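Local coordinates for cytochrome P450 (CYP102L1) (Mycobacterium phage Adler, PDB 6N6Q), which is a phage-encoded cytochrome P450 that carries a haem and probably acts as a monooxygenase, at residues 137-149 with 435-447. Numbering follows the deposited sequence.
Sequences IDAWNTRAQNNSW and AILHQFELEPRPG
Phe-440 pushes the tip of its ring up against helix 137-145. Its CE2 lies 3.6 Å from Ile-137 CD1, and its CZ is 3.6 Å from Trp-140 CB. The carbonyl O of Ile-137 meets the ring at its edge. Asn-141 OD1 comes obliquely, 3.2 Å from Phe-440 CZ, with amide and ring planes 51° apart. Ala-144 CB touches CE1 one turn further on. Ile-137 holds CG1 beside its own backbone N, and its CD1 reaches Ile-436 as well as the phenyl ring, while CG2 packs on Gln-439 CG. The six-membered ring of Trp-140 reaches Ile-436, CZ3 to CD1 3.5 Å.

The other end is a cation-pi pair. Arg-445 CZ sits 4.0 Å from the centroid of the Trp-149 five-membered ring, nearly on its normal. The guanidinium is not stacked flat; the two planes are 47° apart, and NH2 dips closest to the ring. A bend at chi3 (-71°) turns the end of the arginine back over this face. The carbonyl O of Pro-444 meets the indole at its edge, 3.4 Å from CH2.

In the P450 fold this joins the C-terminal end of helix 119-145 to the point where helix 422-439 gives way to strand 440-444. A Schellman motif with Asn-147 at C-prime ends the first helix and leads the chain to Trp-149. Strand 464-469 lies between strands 150-151 and 440-444 in a small antiparallel sheet.

Water 1 accepts from both Asn-141 ND2 and Gln-439 NE2 and so bridges the segments. Asn-469 hydrogen-bonds Asn-141 OD1. His-438 ND1 donates to Gln-439 OE1 at 2.6 Å. Glu-155 takes the indole N-H of Trp-140, while Arg-466 and Arg-468 form salt bridges with Glu-443.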
loop_
_atom_site.group_PDB
_atom_site.type_symbol
_atom_site.label_atom_id
_atom_site.label_comp_id
_atom_site.label_asym_id
_atom_site.label_seq_id
_atom_site.Cartn_x
_atom_site.Cartn_y
_atom_site.Cartn_z
ATOM N N ILE A 137 -9.212 -18.038 -5.323
ATOM C CA ILE A 137 -8.707 -19.183 -6.076
ATOM C C ILE A 137 -9.860 -19.970 -6.686
ATOM O O ILE A 137 -9.782 -20.425 -7.834
ATOM C CB ILE A 137 -7.832 -20.071 -5.172
ATOM C CG1 ILE A 137 -6.622 -19.285 -4.663
ATOM C CG2 ILE A 137 -7.389 -21.320 -5.913
ATOM C CD1 ILE A 137 -5.726 -18.767 -5.762
ATOM N N ASP A 138 -10.950 -20.133 -5.932
ATOM C CA ASP A 138 -12.119 -20.829 -6.460
ATOM C C ASP A 138 -12.697 -20.101 -7.666
ATOM O O ASP A 138 -13.081 -20.733 -8.657
ATOM C CB ASP A 138 -13.175 -20.982 -5.368
ATOM C CG ASP A 138 -12.744 -21.935 -4.268
ATOM O OD1 ASP A 138 -11.694 -22.593 -4.427
ATOM O OD2 ASP A 138 -13.455 -22.022 -3.244
ATOM N N ALA A 139 -12.768 -18.770 -7.601
ATOM C CA ALA A 139 -13.254 -18.004 -8.743
ATOM C C ALA A 139 -12.292 -18.100 -9.920
ATOM O O ALA A 139 -12.722 -18.192 -11.076
ATOM C CB ALA A 139 -13.472 -16.545 -8.345
ATOM N N TRP A 140 -10.984 -18.091 -9.648
ATOM C CA TRP A 140 -10.000 -18.192 -10.718
ATOM C C TRP A 140 -9.935 -19.589 -11.321
ATOM O O TRP A 140 -9.374 -19.751 -12.411
ATOM C CB TRP A 140 -8.621 -17.769 -10.209
ATOM C CG TRP A 140 -8.444 -16.278 -10.161
ATOM C CD1 TRP A 140 -9.413 -15.333 -10.334
ATOM C CD2 TRP A 140 -7.222 -15.562 -9.938
ATOM N NE1 TRP A 140 -8.873 -14.075 -10.228
ATOM C CE2 TRP A 140 -7.530 -14.187 -9.986
ATOM C CE3 TRP A 140 -5.899 -15.949 -9.701
ATOM C CZ2 TRP A 140 -6.564 -13.199 -9.806
ATOM C CZ3 TRP A 140 -4.941 -14.967 -9.526
ATOM C CH2 TRP A 140 -5.279 -13.608 -9.576
ATOM N N ASN A 141 -10.484 -20.599 -10.642
ATOM C CA ASN A 141 -10.594 -21.922 -11.250
ATOM C C ASN A 141 -11.485 -21.877 -12.484
ATOM O O ASN A 141 -11.138 -22.422 -13.540
ATOM C CB ASN A 141 -11.139 -22.931 -10.237
ATOM C CG ASN A 141 -10.110 -23.340 -9.202
ATOM O OD1 ASN A 141 -8.904 -23.288 -9.450
ATOM N ND2 ASN A 141 -10.584 -23.757 -8.033
ATOM N N THR A 142 -12.644 -21.222 -12.369
ATOM C CA THR A 142 -13.565 -21.129 -13.497
ATOM C C THR A 142 -12.949 -20.346 -14.651
ATOM O O THR A 142 -13.160 -20.680 -15.821
ATOM C CB THR A 142 -14.873 -20.479 -13.047
ATOM O OG1 THR A 142 -15.366 -21.153 -11.883
ATOM C CG2 THR A 142 -15.917 -20.557 -14.151
ATOM N N ARG A 143 -12.177 -19.302 -14.339
ATOM C CA ARG A 143 -11.540 -18.521 -15.391
ATOM C C ARG A 143 -10.410 -19.295 -16.056
ATOM O O ARG A 143 -10.191 -19.153 -17.264
ATOM C CB ARG A 143 -11.027 -17.199 -14.821
ATOM C CG ARG A 143 -12.047 -16.486 -13.952
ATOM C CD ARG A 143 -11.656 -15.047 -13.694
ATOM N NE ARG A 143 -11.504 -14.301 -14.938
ATOM C CZ ARG A 143 -11.498 -12.976 -15.015
ATOM N NH1 ARG A 143 -11.646 -12.246 -13.918
ATOM N NH2 ARG A 143 -11.350 -12.379 -16.190
ATOM N N ALA A 144 -9.683 -20.111 -15.290
ATOM C CA ALA A 144 -8.672 -20.978 -15.886
ATOM C C ALA A 144 -9.315 -22.037 -16.769
ATOM O O ALA A 144 -8.769 -22.397 -17.819
ATOM C CB ALA A 144 -7.829 -21.632 -14.792
ATOM N N GLN A 145 -10.478 -22.545 -16.358
ATOM C CA GLN A 145 -11.190 -23.542 -17.150
ATOM C C GLN A 145 -11.659 -22.963 -18.480
ATOM O O GLN A 145 -11.656 -23.659 -19.503
ATOM C CB GLN A 145 -12.369 -24.085 -16.343
ATOM C CG GLN A 145 -13.495 -24.684 -17.165
ATOM C CD GLN A 145 -14.707 -25.018 -16.317
ATOM O OE1 GLN A 145 -14.772 -24.658 -15.141
ATOM N NE2 GLN A 145 -15.673 -25.711 -16.909
ATOM N N ASN A 146 -12.055 -21.693 -18.488
ATOM C CA ASN A 146 -12.563 -21.041 -19.687
ATOM C C ASN A 146 -11.475 -20.343 -20.492
ATOM O O ASN A 146 -11.795 -19.648 -21.463
ATOM C CB ASN A 146 -13.661 -20.040 -19.316
ATOM C CG ASN A 146 -14.864 -20.708 -18.678
ATOM O OD1 ASN A 146 -15.073 -21.912 -18.829
ATOM N ND2 ASN A 146 -15.665 -19.926 -17.962
ATOM N N ASN A 147 -10.205 -20.510 -20.114
ATOM C CA ASN A 147 -9.073 -19.973 -20.872
ATOM C C ASN A 147 -9.205 -18.461 -21.061
ATOM O O ASN A 147 -9.121 -17.936 -22.174
ATOM C CB ASN A 147 -8.939 -20.689 -22.221
ATOM C CG ASN A 147 -7.524 -20.658 -22.763
ATOM O OD1 ASN A 147 -7.027 -19.612 -23.182
ATOM N ND2 ASN A 147 -6.872 -21.814 -22.771
ATOM N N SER A 148 -9.417 -17.757 -19.954
ATOM C CA SER A 148 -9.733 -16.336 -19.974
ATOM C C SER A 148 -8.535 -15.510 -19.524
ATOM O O SER A 148 -7.765 -15.926 -18.654
ATOM C CB SER A 148 -10.935 -16.033 -19.075
ATOM O OG SER A 148 -11.248 -14.652 -19.090
ATOM N N TRP A 149 -8.390 -14.332 -20.127
ATOM C CA TRP A 149 -7.368 -13.384 -19.708
ATOM C C TRP A 149 -7.890 -12.550 -18.546
ATOM O O TRP A 149 -8.979 -11.971 -18.625
ATOM C CB TRP A 149 -6.953 -12.485 -20.870
ATOM C CG TRP A 149 -6.059 -13.174 -21.849
ATOM C CD1 TRP A 149 -6.420 -13.728 -23.041
ATOM C CD2 TRP A 149 -4.650 -13.393 -21.715
ATOM N NE1 TRP A 149 -5.322 -14.274 -23.661
ATOM C CE2 TRP A 149 -4.223 -14.081 -22.867
ATOM C CE3 TRP A 149 -3.707 -13.071 -20.732
ATOM C CZ2 TRP A 149 -2.895 -14.453 -23.064
ATOM C CZ3 TRP A 149 -2.390 -13.442 -20.931
ATOM C CH2 TRP A 149 -1.996 -14.126 -22.086
ATOM N N ALA A 435 -0.693 -19.310 -2.625
ATOM C CA ALA A 435 -1.858 -20.027 -3.131
ATOM C C ALA A 435 -1.903 -20.010 -4.654
ATOM O O ALA A 435 -2.237 -21.020 -5.283
ATOM C CB ALA A 435 -3.136 -19.427 -2.548
ATOM N N ILE A 436 -1.567 -18.874 -5.266
ATOM C CA ILE A 436 -1.621 -18.769 -6.721
ATOM C C ILE A 436 -0.575 -19.675 -7.363
ATOM O O ILE A 436 -0.873 -20.424 -8.301
ATOM C CB ILE A 436 -1.453 -17.301 -7.155
ATOM C CG1 ILE A 436 -2.674 -16.482 -6.726
ATOM C CG2 ILE A 436 -1.238 -17.202 -8.658
ATOM C CD1 ILE A 436 -2.521 -14.994 -6.933
ATOM N N LEU A 437 0.663 -19.628 -6.862
ATOM C CA LEU A 437 1.722 -20.470 -7.413
ATOM C C LEU A 437 1.453 -21.950 -7.175
ATOM O O LEU A 437 1.860 -22.791 -7.985
ATOM C CB LEU A 437 3.069 -20.084 -6.807
ATOM C CG LEU A 437 3.662 -18.745 -7.238
ATOM C CD1 LEU A 437 4.978 -18.517 -6.524
ATOM C CD2 LEU A 437 3.849 -18.716 -8.745
ATOM N N HIS A 438 0.783 -22.286 -6.074
ATOM C CA HIS A 438 0.483 -23.678 -5.765
ATOM C C HIS A 438 -0.632 -24.232 -6.645
ATOM O O HIS A 438 -0.591 -25.410 -7.019
ATOM C CB HIS A 438 0.106 -23.806 -4.287
ATOM C CG HIS A 438 -0.133 -25.212 -3.840
ATOM N ND1 HIS A 438 -1.332 -25.862 -4.038
ATOM C CD2 HIS A 438 0.668 -26.088 -3.188
ATOM C CE1 HIS A 438 -1.255 -27.082 -3.537
ATOM N NE2 HIS A 438 -0.054 -27.245 -3.015
ATOM N N GLN A 439 -1.617 -23.405 -6.995
ATOM C CA GLN A 439 -2.799 -23.851 -7.719
ATOM C C GLN A 439 -2.728 -23.611 -9.219
ATOM O O GLN A 439 -3.284 -24.407 -9.985
ATOM C CB GLN A 439 -4.048 -23.151 -7.169
ATOM C CG GLN A 439 -4.314 -23.428 -5.705
ATOM C CD GLN A 439 -4.593 -24.892 -5.439
ATOM O OE1 GLN A 439 -3.880 -25.543 -4.675
ATOM N NE2 GLN A 439 -5.638 -25.418 -6.068
ATOM N N PHE A 440 -2.078 -22.539 -9.662
ATOM C CA PHE A 440 -2.074 -22.164 -11.067
ATOM C C PHE A 440 -0.648 -21.996 -11.568
ATOM O O PHE A 440 0.297 -21.842 -10.790
ATOM C CB PHE A 440 -2.844 -20.859 -11.312
ATOM C CG PHE A 440 -4.233 -20.856 -10.745
ATOM C CD1 PHE A 440 -5.273 -21.468 -11.423
ATOM C CD2 PHE A 440 -4.501 -20.230 -9.540
ATOM C CE1 PHE A 440 -6.551 -21.463 -10.906
ATOM C CE2 PHE A 440 -5.778 -20.221 -9.018
ATOM C CZ PHE A 440 -6.804 -20.838 -9.702
ATOM N N GLU A 441 -0.509 -22.030 -12.890
ATOM C CA GLU A 441 0.692 -21.575 -13.569
ATOM C C GLU A 441 0.356 -20.326 -14.374
ATOM O O GLU A 441 -0.766 -20.166 -14.865
ATOM C CB GLU A 441 1.278 -22.663 -14.477
ATOM C CG GLU A 441 0.365 -23.129 -15.594
ATOM C CD GLU A 441 0.915 -24.349 -16.306
ATOM O OE1 GLU A 441 1.624 -25.146 -15.655
ATOM O OE2 GLU A 441 0.647 -24.509 -17.516
ATOM N N LEU A 442 1.333 -19.433 -14.490
ATOM C CA LEU A 442 1.106 -18.084 -14.991
ATOM C C LEU A 442 1.561 -17.988 -16.443
ATOM O O LEU A 442 2.719 -18.284 -16.756
ATOM C CB LEU A 442 1.846 -17.064 -14.127
ATOM C CG LEU A 442 1.736 -17.250 -12.611
ATOM C CD1 LEU A 442 2.694 -16.320 -11.884
ATOM C CD2 LEU A 442 0.311 -17.020 -12.138
ATOM N N GLU A 443 0.652 -17.571 -17.320
ATOM C CA GLU A 443 0.979 -17.331 -18.720
ATOM C C GLU A 443 0.919 -15.837 -19.002
ATOM O O GLU A 443 -0.173 -15.248 -18.953
ATOM C CB GLU A 443 0.021 -18.087 -19.643
ATOM C CG GLU A 443 0.300 -17.882 -21.127
ATOM C CD GLU A 443 -0.720 -18.569 -22.019
ATOM O OE1 GLU A 443 -1.581 -19.303 -21.490
ATOM O OE2 GLU A 443 -0.662 -18.371 -23.252
ATOM N N PRO A 444 2.040 -15.183 -19.288
ATOM C CA PRO A 444 2.006 -13.757 -19.618
ATOM C C PRO A 444 1.489 -13.534 -21.033
ATOM O O PRO A 444 1.367 -14.458 -21.839
ATOM C CB PRO A 444 3.472 -13.334 -19.492
ATOM C CG PRO A 444 4.228 -14.569 -19.846
ATOM C CD PRO A 444 3.410 -15.723 -19.314
ATOM N N ARG A 445 1.180 -12.272 -21.322
ATOM C CA ARG A 445 0.700 -11.888 -22.643
ATOM C C ARG A 445 1.885 -11.634 -23.565
ATOM O O ARG A 445 2.731 -10.786 -23.246
ATOM C CB ARG A 445 -0.171 -10.647 -22.560
ATOM C CG ARG A 445 -0.677 -10.164 -23.906
ATOM C CD ARG A 445 -1.810 -9.173 -23.743
ATOM N NE ARG A 445 -3.036 -9.818 -23.283
ATOM C CZ ARG A 445 -3.976 -10.294 -24.095
ATOM N NH1 ARG A 445 -3.828 -10.199 -25.409
ATOM N NH2 ARG A 445 -5.064 -10.863 -23.594
ATOM N N PRO A 446 1.992 -12.331 -24.694
ATOM C CA PRO A 446 3.142 -12.124 -25.583
ATOM C C PRO A 446 3.162 -10.710 -26.147
ATOM O O PRO A 446 2.124 -10.143 -26.497
ATOM C CB PRO A 446 2.933 -13.169 -26.687
ATOM C CG PRO A 446 2.014 -14.190 -26.080
ATOM C CD PRO A 446 1.119 -13.422 -25.159
ATOM N N GLY A 447 4.365 -10.141 -26.227
ATOM C CA GLY A 447 4.548 -8.789 -26.705
ATOM C C GLY A 447 4.345 -7.706 -25.670
ATOM O O GLY A 447 4.818 -6.581 -25.873
HETATM O O HOH W 1 -8.155 -24.458 -7.053
#